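PDB 2GU0: nonstructural protein 2 from Human rotavirus C, which forms an octamer that probably binds single-stranded RNA, hydrolyses nucleoside and RNA triphosphates with magnesium, and takes part in viroplasm formation, genome replication and packaging. Local coordinates for residues G275-F279 / E280-T284; V136-C140 / N141-E145; V90-T94 / E95-F99; A260-H263 / P264-T268. One frame throughout, in Å; residues are numbered along the deposited sequence.

Contact 1. Residues G275-F279 / E280-T284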
loop_
_atom_site.group_PDB
_atom_site.type_symbol
_atom_site.label_atom_id
_atom_site.label_comp_id
_atom_site.label_asym_id
_atom_site.label_seq_id
_atom_site.Cartn_x
_atom_site.Cartn_y
_atom_site.Cartn_z
ATOM N N GLY A 275 -39.296 -26.245 -42.828
ATOM C CA GLY A 275 -40.195 -26.894 -43.761
ATOM C C GLY A 275 -41.420 -27.420 -43.036
ATOM O O GLY A 275 -42.478 -27.612 -43.636
ATOM N N GLY A 276 -41.267 -27.653 -41.735
ATOM C CA GLY A 276 -42.367 -28.152 -40.932
ATOM C C GLY A 276 -42.062 -29.376 -40.080
ATOM O O GLY A 276 -42.909 -29.786 -39.292
ATOM N N THR A 277 -40.872 -29.959 -40.218
ATOM C CA THR A 277 -40.521 -31.151 -39.439
ATOM C C THR A 277 -40.385 -30.861 -37.948
ATOM O O THR A 277 -39.878 -29.813 -37.555
ATOM C CB THR A 277 -39.195 -31.799 -39.927
ATOM O OG1 THR A 277 -39.318 -32.193 -41.301
ATOM C CG2 THR A 277 -38.869 -33.030 -39.091
ATOM N N THR A 278 -40.834 -31.800 -37.122
ATOM C CA THR A 278 -40.764 -31.647 -35.673
ATOM C C THR A 278 -39.339 -31.824 -35.171
ATOM O O THR A 278 -38.602 -32.676 -35.668
ATOM C CB THR A 278 -41.644 -32.679 -34.961
ATOM O OG1 THR A 278 -41.162 -33.998 -35.251
ATOM C CG2 THR A 278 -43.078 -32.554 -35.426
ATOM N N PHE A 279 -38.962 -31.016 -34.181
ATOM C CA PHE A 279 -37.621 -31.068 -33.595
ATOM C C PHE A 279 -37.234 -32.518 -33.294
ATOM O O PHE A 279 -36.092 -32.929 -33.508
ATOM C CB PHE A 279 -37.577 -30.239 -32.301
ATOM C CG PHE A 279 -36.188 -30.053 -31.732
ATOM C CD1 PHE A 279 -35.324 -29.100 -32.263
ATOM C CD2 PHE A 279 -35.746 -30.836 -30.662
ATOM C CE1 PHE A 279 -34.046 -28.930 -31.741
ATOM C CE2 PHE A 279 -34.467 -30.672 -30.134
ATOM C CZ PHE A 279 -33.617 -29.718 -30.673
ATOM N N GLU A 280 -38.198 -33.288 -32.797
ATOM C CA GLU A 280 -37.976 -34.688 -32.469
ATOM C C GLU A 280 -37.382 -35.458 -33.648
ATOM O O GLU A 280 -36.671 -36.442 -33.455
ATOM C CB GLU A 280 -39.303 -35.334 -32.053
ATOM C CG GLU A 280 -39.254 -36.854 -31.877
ATOM C CD GLU A 280 -38.448 -37.287 -30.666
ATOM O OE1 GLU A 280 -38.791 -36.853 -29.546
ATOM O OE2 GLU A 280 -37.480 -38.064 -30.832
ATOM N N VAL A 281 -37.667 -34.999 -34.864
ATOM C CA VAL A 281 -37.186 -35.667 -36.075
ATOM C C VAL A 281 -35.967 -35.022 -36.722
ATOM O O VAL A 281 -35.153 -35.708 -37.340
ATOM C CB VAL A 281 -38.296 -35.733 -37.157
ATOM C CG1 VAL A 281 -37.817 -36.553 -38.345
ATOM C CG2 VAL A 281 -39.572 -36.323 -36.567
ATOM N N ALA A 282 -35.848 -33.707 -36.588
ATOM C CA ALA A 282 -34.737 -32.982 -37.191
ATOM C C ALA A 282 -33.494 -32.892 -36.307
ATOM O O ALA A 282 -32.375 -32.801 -36.813
ATOM C CB ALA A 282 -35.200 -31.581 -37.593
ATOM N N LYS A 283 -33.696 -32.927 -34.991
ATOM C CA LYS A 283 -32.594 -32.840 -34.039
ATOM C C LYS A 283 -31.561 -33.914 -34.336
ATOM O O LYS A 283 -30.454 -33.877 -33.823
ATOM C CB LYS A 283 -33.095 -33.030 -32.609
ATOM C CG LYS A 283 -33.449 -34.466 -32.287
ATOM C CD LYS A 283 -33.475 -34.737 -30.784
ATOM C CE LYS A 283 -34.671 -34.104 -30.104
ATOM N NZ LYS A 283 -34.611 -34.310 -28.636
ATOM N N THR A 284 -31.933 -34.872 -35.172
ATOM C CA THR A 284 -31.050 -35.973 -35.529
ATOM C C THR A 284 -29.966 -35.587 -36.522
ATOM O O THR A 284 -28.796 -35.908 -36.325
ATOM C CB THR A 284 -31.868 -37.149 -36.111
ATOM O OG1 THR A 284 -32.699 -37.688 -35.078
ATOM C CG2 THR A 284 -30.955 -38.243 -36.663
#
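The ring of Phe279 carries the methylene CB of Lys283 over one face, a CH-pi contact in which CB lies 3.9 Å from the ring centroid, 19° off the normal and displaced toward the rim. Lys283 CE returns to the same ring at CE2, 3.4 Å away, because the chain bends at chi3 (72°); the two side chains cross at roughly a right angle. With CG of Phe279 anti to its backbone N (chi1 -171°), the ring also reaches helix 231-243, where it touches Met232, Ala235, Glu236 and Asp239. These contacts surround the start of the short helix 279-282, with Thr278 at its N-cap. Just before it, Gly276 with its positive phi ends helix 264-275 in a Schellman motif, Thr277 N reaching back to Gln272 O. Thr278 O takes two amide donors, Ala282 N at 3.1 Å and Val281 N at 2.6 Å, the second standing well above the carbonyl plane. Lys283 N binds Phe279 O at 2.8 Å, closing the turn that brings Lys283 alongside Phe279. On another side of the turn the methyl CG2 of Thr277 meets Val281 CB at 3.4 Å, the two side chains crossing nearly perpendicularly, while Ala282 packs back on Cys269 and Gln272.

Contact 2. Residues V136-C140 / N141-E145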
loop_
_atom_site.group_PDB
_atom_site.type_symbol
_atom_site.label_atom_id
_atom_site.label_comp_id
_atom_site.label_asym_id
_atom_site.label_seq_id
_atom_site.Cartn_x
_atom_site.Cartn_y
_atom_site.Cartn_z
ATOM N N VAL A 136 -24.581 0.004 -31.042
ATOM C CA VAL A 136 -25.459 -0.036 -29.887
ATOM C C VAL A 136 -26.908 -0.285 -30.266
ATOM O O VAL A 136 -27.616 -1.018 -29.578
ATOM C CB VAL A 136 -25.391 1.267 -29.093
ATOM C CG1 VAL A 136 -26.470 1.273 -28.030
ATOM C CG2 VAL A 136 -24.021 1.425 -28.476
ATOM N N MET A 137 -27.367 0.335 -31.346
ATOM C CA MET A 137 -28.743 0.118 -31.756
ATOM C C MET A 137 -28.914 -1.351 -32.085
ATOM O O MET A 137 -29.893 -1.965 -31.666
ATOM C CB MET A 137 -29.111 0.978 -32.965
ATOM C CG MET A 137 -29.266 2.449 -32.636
ATOM S SD MET A 137 -30.383 2.741 -31.250
ATOM C CE MET A 137 -31.955 2.582 -32.040
ATOM N N ILE A 138 -27.966 -1.920 -32.827
ATOM C CA ILE A 138 -28.050 -3.340 -33.149
ATOM C C ILE A 138 -28.158 -4.121 -31.829
ATOM O O ILE A 138 -29.085 -4.905 -31.638
ATOM C CB ILE A 138 -26.805 -3.832 -33.950
ATOM C CG1 ILE A 138 -26.884 -3.347 -35.395
ATOM C CG2 ILE A 138 -26.726 -5.343 -33.940
ATOM C CD1 ILE A 138 -25.676 -3.720 -36.224
ATOM N N ALA A 139 -27.231 -3.879 -30.909
ATOM C CA ALA A 139 -27.227 -4.566 -29.627
ATOM C C ALA A 139 -28.549 -4.447 -28.858
ATOM O O ALA A 139 -28.877 -5.318 -28.040
ATOM C CB ALA A 139 -26.091 -4.039 -28.782
ATOM N N CYS A 140 -29.302 -3.374 -29.125
ATOM C CA CYS A 140 -30.581 -3.116 -28.462
ATOM C C CYS A 140 -31.800 -3.662 -29.166
ATOM O O CYS A 140 -32.913 -3.521 -28.667
ATOM C CB CYS A 140 -30.779 -1.622 -28.262
ATOM S SG CYS A 140 -29.816 -0.980 -26.913
ATOM N N ASN A 141 -31.591 -4.276 -30.325
ATOM C CA ASN A 141 -32.685 -4.843 -31.100
ATOM C C ASN A 141 -33.663 -3.781 -31.560
ATOM O O ASN A 141 -34.860 -4.033 -31.675
ATOM C CB ASN A 141 -33.417 -5.902 -30.284
ATOM C CG ASN A 141 -32.543 -7.086 -29.981
ATOM O OD1 ASN A 141 -31.904 -7.632 -30.877
ATOM N ND2 ASN A 141 -32.500 -7.494 -28.716
ATOM N N LEU A 142 -33.143 -2.588 -31.825
ATOM C CA LEU A 142 -33.962 -1.485 -32.287
ATOM C C LEU A 142 -33.719 -1.219 -33.770
ATOM O O LEU A 142 -34.303 -0.297 -34.341
ATOM C CB LEU A 142 -33.663 -0.222 -31.479
ATOM C CG LEU A 142 -34.050 -0.221 -30.001
ATOM C CD1 LEU A 142 -33.793 1.168 -29.415
ATOM C CD2 LEU A 142 -35.519 -0.605 -29.841
ATOM N N VAL A 143 -32.852 -2.019 -34.391
ATOM C CA VAL A 143 -32.556 -1.865 -35.813
ATOM C C VAL A 143 -32.283 -3.208 -36.494
ATOM O O VAL A 143 -31.802 -4.153 -35.873
ATOM C CB VAL A 143 -31.359 -0.917 -36.040
ATOM C CG1 VAL A 143 -31.657 0.443 -35.427
ATOM C CG2 VAL A 143 -30.099 -1.510 -35.451
ATOM N N ASN A 144 -32.594 -3.282 -37.783
ATOM C CA ASN A 144 -32.424 -4.505 -38.559
ATOM C C ASN A 144 -31.020 -4.715 -39.086
ATOM O O ASN A 144 -30.659 -5.837 -39.415
ATOM C CB ASN A 144 -33.370 -4.484 -39.753
ATOM C CG ASN A 144 -33.022 -3.370 -40.745
ATOM O OD1 ASN A 144 -32.743 -2.234 -40.344
ATOM N ND2 ASN A 144 -33.041 -3.690 -42.038
ATOM N N GLU A 145 -30.248 -3.638 -39.195
ATOM C CA GLU A 145 -28.877 -3.688 -39.710
ATOM C C GLU A 145 -28.079 -4.957 -39.384
ATOM O O GLU A 145 -28.207 -5.530 -38.301
ATOM C CB GLU A 145 -28.114 -2.458 -39.223
ATOM C CG GLU A 145 -28.852 -1.140 -39.474
ATOM C CD GLU A 145 -28.066 0.098 -39.016
ATOM O OE1 GLU A 145 -28.624 1.223 -39.093
ATOM O OE2 GLU A 145 -26.894 -0.049 -38.584
#
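Met137 packs against Leu142 and Val143 across the turn in the main apolar contact. The methionine is bent at both chi2 (-52°) and chi3 (-79°), which brings its methyl CE to 3.3 Å from Leu142 CB and close to the CD1 branch as well. Higher up the same side chain, Met137 CB meets CG1 of Val143 at 3.6 Å, and the two side chains cross at about a right angle. Val143 divides its branches: CG1 faces the methionine, whereas CG2 leans over the backbone toward Ile138, coming 3.7 Å from Ile138 CG1. Farther out, Ile138 CD1 reaches the backbone oxygen and CB of Glu145. A further apolar contact joins Cys140 CB to Leu142 CG at 4.0 Å.

The polar part is almost entirely backbone. Asn141 N donates to Ile138 O at 2.9 Å, from well above the carbonyl plane, and Leu142 N gives a weak but nearly straight bond (173°) to Met137 O at 3.3 Å. Beyond the turn, Asn141 ND2 is held by Val105 O and its side chain touches Gln107, a predicted ATP-binding residue, while Leu142 packs on Leu87, Ile101 and Thr104.

With Asn141 at positive phi and these two amides turned back into the last turn, the whole forms a Schellman motif that closes helix 129-139 beside the probable nucleotide site.

Contact 3. Residues V90-T94 / E95-F99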
loop_
_atom_site.group_PDB
_atom_site.type_symbol
_atom_site.label_atom_id
_atom_site.label_comp_id
_atom_site.label_asym_id
_atom_site.label_seq_id
_atom_site.Cartn_x
_atom_site.Cartn_y
_atom_site.Cartn_z
ATOM N N VAL A 90 -30.258 9.348 -31.752
ATOM C CA VAL A 90 -31.222 8.875 -32.732
ATOM C C VAL A 90 -32.308 9.941 -32.929
ATOM O O VAL A 90 -32.961 9.994 -33.971
ATOM C CB VAL A 90 -31.857 7.551 -32.275
ATOM C CG1 VAL A 90 -32.961 7.141 -33.227
ATOM C CG2 VAL A 90 -30.804 6.480 -32.227
ATOM N N SER A 91 -32.482 10.793 -31.922
ATOM C CA SER A 91 -33.463 11.868 -31.971
ATOM C C SER A 91 -34.799 11.460 -32.545
ATOM O O SER A 91 -35.341 12.140 -33.409
ATOM C CB SER A 91 -32.919 13.037 -32.778
ATOM O OG SER A 91 -31.879 13.670 -32.069
ATOM N N MET A 92 -35.329 10.345 -32.073
ATOM C CA MET A 92 -36.622 9.882 -32.544
ATOM C C MET A 92 -37.700 10.940 -32.240
ATOM O O MET A 92 -37.703 11.555 -31.169
ATOM C CB MET A 92 -36.936 8.554 -31.868
ATOM C CG MET A 92 -36.394 8.457 -30.448
ATOM S SD MET A 92 -36.122 6.749 -30.024
ATOM C CE MET A 92 -37.790 6.138 -30.138
ATOM N N PRO A 93 -38.621 11.176 -33.191
ATOM C CA PRO A 93 -39.705 12.156 -33.048
ATOM C C PRO A 93 -40.837 11.827 -32.061
ATOM O O PRO A 93 -41.515 10.800 -32.182
ATOM C CB PRO A 93 -40.208 12.314 -34.481
ATOM C CG PRO A 93 -39.978 10.962 -35.052
ATOM C CD PRO A 93 -38.600 10.619 -34.555
ATOM N N THR A 94 -41.034 12.736 -31.103
ATOM C CA THR A 94 -42.053 12.610 -30.067
ATOM C C THR A 94 -43.377 12.093 -30.602
ATOM O O THR A 94 -43.899 11.090 -30.128
ATOM C CB THR A 94 -42.312 13.966 -29.378
ATOM O OG1 THR A 94 -41.137 14.388 -28.676
ATOM C CG2 THR A 94 -43.462 13.855 -28.401
ATOM N N GLU A 95 -43.918 12.796 -31.587
ATOM C CA GLU A 95 -45.189 12.428 -32.207
ATOM C C GLU A 95 -45.299 10.951 -32.580
ATOM O O GLU A 95 -46.368 10.351 -32.455
ATOM C CB GLU A 95 -45.420 13.278 -33.462
ATOM C CG GLU A 95 -44.178 13.444 -34.326
ATOM C CD GLU A 95 -44.499 13.885 -35.746
ATOM O OE1 GLU A 95 -45.366 14.767 -35.912
ATOM O OE2 GLU A 95 -43.876 13.357 -36.698
ATOM N N LYS A 96 -44.198 10.366 -33.035
ATOM C CA LYS A 96 -44.215 8.967 -33.440
ATOM C C LYS A 96 -43.723 7.985 -32.378
ATOM O O LYS A 96 -43.581 6.793 -32.647
ATOM C CB LYS A 96 -43.399 8.797 -34.717
ATOM C CG LYS A 96 -43.855 9.690 -35.858
ATOM C CD LYS A 96 -43.230 9.252 -37.168
ATOM C CE LYS A 96 -43.877 9.930 -38.359
ATOM N NZ LYS A 96 -43.461 9.260 -39.624
ATOM N N PHE A 97 -43.474 8.487 -31.172
ATOM C CA PHE A 97 -43.007 7.655 -30.069
ATOM C C PHE A 97 -44.027 6.599 -29.651
ATOM O O PHE A 97 -45.224 6.855 -29.621
ATOM C CB PHE A 97 -42.672 8.525 -28.858
ATOM C CG PHE A 97 -42.308 7.740 -27.630
ATOM C CD1 PHE A 97 -41.072 7.113 -27.529
ATOM C CD2 PHE A 97 -43.212 7.603 -26.585
ATOM C CE1 PHE A 97 -40.743 6.365 -26.408
ATOM C CE2 PHE A 97 -42.892 6.857 -25.462
ATOM C CZ PHE A 97 -41.656 6.236 -25.372
ATOM N N GLN A 98 -43.536 5.412 -29.321
ATOM C CA GLN A 98 -44.388 4.313 -28.887
ATOM C C GLN A 98 -43.858 3.738 -27.577
ATOM O O GLN A 98 -42.792 3.131 -27.542
ATOM C CB GLN A 98 -44.427 3.218 -29.953
ATOM C CG GLN A 98 -45.719 3.184 -30.767
ATOM C CD GLN A 98 -45.815 1.955 -31.656
ATOM O OE1 GLN A 98 -45.189 1.892 -32.715
ATOM N NE2 GLN A 98 -46.586 0.961 -31.216
ATOM N N PHE A 99 -44.611 3.932 -26.501
ATOM C CA PHE A 99 -44.200 3.442 -25.197
ATOM C C PHE A 99 -43.660 2.018 -25.255
ATOM O O PHE A 99 -42.790 1.648 -24.473
ATOM C CB PHE A 99 -45.365 3.508 -24.201
ATOM C CG PHE A 99 -45.014 2.989 -22.830
ATOM C CD1 PHE A 99 -44.120 3.684 -22.016
ATOM C CD2 PHE A 99 -45.531 1.779 -22.374
ATOM C CE1 PHE A 99 -43.742 3.175 -20.774
ATOM C CE2 PHE A 99 -45.157 1.263 -21.130
ATOM C CZ PHE A 99 -44.262 1.960 -20.331
#
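Met92 approaches the ring of Phe97 at its edge, its methyl CE lying near the ring plane and 4.3 Å from CD1. The ring is placed there by a first torsion that sets CG opposite the backbone N (chi1 174°), turning the phenyl away from the tight bend of the chain while Phe97 CB stays next to Thr94 O. The methionine thus meets the rim of the aromatic group and does not stack on it. On another part of the turn, Pro93 has two longer side chains next to it. Its CG lies 4.1 Å from Lys96 CB, the lysine running aslant of the pyrrolidine ring and then stretching away in an extended chain, and its CB lies 4.1 Å from Glu95 CG.

The backbone between them forms a short 3-10 turn, Thr94 to Lys96. Lys96 N donates to Pro93 O at 2.8 Å, and Phe97 N to Thr94 O at 2.8 Å; both donors stand well above the planes of their carbonyls. Thr94 OG1 is bonded to Glu14 O.

The turn lies at the surface in the loop that follows helix 74-90 and leads to helix 108-119. Backbone bonds from Met92 to Val17 and from Thr94 to Asp15 join it to the residues before strand 18-21; on that strand Trp19 is touched by both Met92 and Phe97, and the ring of Phe97 also meets that of Phe10 on strand 8-11.

Contact 4. Residues A260-H263 / P264-T268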
loop_
_atom_site.group_PDB
_atom_site.type_symbol
_atom_site.label_atom_id
_atom_site.label_comp_id
_atom_site.label_asym_id
_atom_site.label_seq_id
_atom_site.Cartn_x
_atom_site.Cartn_y
_atom_site.Cartn_z
ATOM N N ALA A 260 -20.138 -21.791 -46.692
ATOM C CA ALA A 260 -19.486 -23.089 -46.675
ATOM C C ALA A 260 -19.035 -23.613 -45.318
ATOM O O ALA A 260 -18.945 -24.821 -45.124
ATOM C CB ALA A 260 -18.299 -23.058 -47.616
ATOM N N PHE A 261 -18.752 -22.714 -44.380
ATOM C CA PHE A 261 -18.253 -23.119 -43.074
ATOM C C PHE A 261 -19.305 -23.416 -42.025
ATOM O O PHE A 261 -18.970 -23.890 -40.940
ATOM C CB PHE A 261 -17.278 -22.062 -42.548
ATOM C CG PHE A 261 -17.912 -20.728 -42.285
ATOM C CD1 PHE A 261 -18.525 -20.465 -41.065
ATOM C CD2 PHE A 261 -17.927 -19.744 -43.275
ATOM C CE1 PHE A 261 -19.145 -19.253 -40.831
ATOM C CE2 PHE A 261 -18.548 -18.517 -43.053
ATOM C CZ PHE A 261 -19.160 -18.271 -41.829
ATOM N N VAL A 262 -20.571 -23.149 -42.329
ATOM C CA VAL A 262 -21.621 -23.410 -41.354
ATOM C C VAL A 262 -21.759 -24.903 -41.120
ATOM O O VAL A 262 -21.773 -25.688 -42.061
ATOM C CB VAL A 262 -22.967 -22.843 -41.811
ATOM C CG1 VAL A 262 -24.066 -23.267 -40.847
ATOM C CG2 VAL A 262 -22.882 -21.331 -41.875
ATOM N N HIS A 263 -21.850 -25.286 -39.853
ATOM C CA HIS A 263 -21.972 -26.686 -39.467
ATOM C C HIS A 263 -23.107 -27.406 -40.200
ATOM O O HIS A 263 -24.288 -27.131 -39.962
ATOM C CB HIS A 263 -22.186 -26.774 -37.963
ATOM C CG HIS A 263 -22.318 -28.170 -37.461
ATOM N ND1 HIS A 263 -23.346 -28.998 -37.846
ATOM C CD2 HIS A 263 -21.543 -28.891 -36.621
ATOM C CE1 HIS A 263 -23.198 -30.173 -37.263
ATOM N NE2 HIS A 263 -22.112 -30.134 -36.514
ATOM N N PRO A 264 -22.758 -28.367 -41.076
ATOM C CA PRO A 264 -23.700 -29.160 -41.882
ATOM C C PRO A 264 -24.932 -29.653 -41.136
ATOM O O PRO A 264 -26.059 -29.483 -41.601
ATOM C CB PRO A 264 -22.833 -30.308 -42.395
ATOM C CG PRO A 264 -21.499 -29.665 -42.530
ATOM C CD PRO A 264 -21.393 -28.900 -41.223
ATOM N N GLY A 265 -24.705 -30.272 -39.983
ATOM C CA GLY A 265 -25.810 -30.775 -39.190
ATOM C C GLY A 265 -26.822 -29.675 -38.957
ATOM O O GLY A 265 -28.021 -29.858 -39.173
ATOM N N TRP A 266 -26.322 -28.522 -38.523
ATOM C CA TRP A 266 -27.152 -27.359 -38.257
ATOM C C TRP A 266 -27.846 -26.940 -39.543
ATOM O O TRP A 266 -29.057 -26.786 -39.580
ATOM C CB TRP A 266 -26.267 -26.222 -37.729
ATOM C CG TRP A 266 -27.002 -24.953 -37.343
ATOM C CD1 TRP A 266 -27.227 -23.857 -38.131
ATOM C CD2 TRP A 266 -27.600 -24.662 -36.075
ATOM N NE1 TRP A 266 -27.922 -22.909 -37.430
ATOM C CE2 TRP A 266 -28.166 -23.375 -36.166
ATOM C CE3 TRP A 266 -27.711 -25.368 -34.871
ATOM C CZ2 TRP A 266 -28.835 -22.776 -35.099
ATOM C CZ3 TRP A 266 -28.377 -24.774 -33.810
ATOM C CH2 TRP A 266 -28.931 -23.488 -33.930
ATOM N N LYS A 267 -27.059 -26.767 -40.595
ATOM C CA LYS A 267 -27.562 -26.364 -41.899
ATOM C C LYS A 267 -28.882 -27.025 -42.273
ATOM O O LYS A 267 -29.855 -26.336 -42.580
ATOM C CB LYS A 267 -26.516 -26.687 -42.962
ATOM C CG LYS A 267 -26.978 -26.546 -44.405
ATOM C CD LYS A 267 -27.270 -25.104 -44.771
ATOM C CE LYS A 267 -27.258 -24.908 -46.288
ATOM N NZ LYS A 267 -25.908 -25.128 -46.898
ATOM N N THR A 268 -28.906 -28.358 -42.245
ATOM C CA THR A 268 -30.100 -29.127 -42.607
ATOM C C THR A 268 -31.150 -29.214 -41.503
ATOM O O THR A 268 -32.348 -29.125 -41.779
ATOM C CB THR A 268 -29.747 -30.580 -43.032
ATOM O OG1 THR A 268 -29.100 -31.253 -41.946
ATOM C CG2 THR A 268 -28.837 -30.584 -44.249
#
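Helix 264-275 begins with an N-cap supplied by His263, whose imidazole takes the place more often filled by a small polar side chain. His263 ND1 accepts from Trp266 N at 3.1 Å with an N-H...N angle of 160°, the donor lying 24° out of the ring plane. A trans first torsion (chi1 -180°) turns the ring's ND1 edge toward the amides of the first turn, where Gly265 CA sits in the ring plane at its edge, 3.3 Å from CE1; glycine has no side chain to obstruct the ring there. The backbone of the same residue starts the helical bonding, Lys267 N donating to His263 O at 2.9 Å, nearly straight and in the carbonyl plane. Pro264 is the first helical residue, a position where no amide hydrogen is needed. One step before the cap, Val262 CG1 touches Trp266 CD1 at 4.2 Å.

The indole of Trp266 extends toward strand 213-216 and helix 231-243: its NE1 binds Ser217 O, close to His218 of the predicted ATP site, and it touches Leu231, Ala235 and Leu238 of the helix and Ile216 of the strand. His263 is bonded through its backbone to Ala215 on that strand and touches Ile307 of a second subunit.

In the fold
Along the chain the order is contact 3, contact 2, contact 4, contact 1. The first two lie in the N-terminal part of the protein and touch, Met137 SD packing on Val90 CG2 at 3.9 Å with centres about 16 Å apart. Contacts 4 and 1 belong to the C-terminal, HIT-like part: they stand at the start and just past the end of helix 264-275, centres about 15 Å apart, and both lean on helix 231-243. Contacts 3 and 4 lie on opposite sides of the chain's centre, about 41 Å apart between centres. Contact 2, nearest that centre, and contact 4 approach residues of the predicted ATP site from the two parts of the chain, consistent with a nucleotide pocket where the N- and C-terminal parts meet.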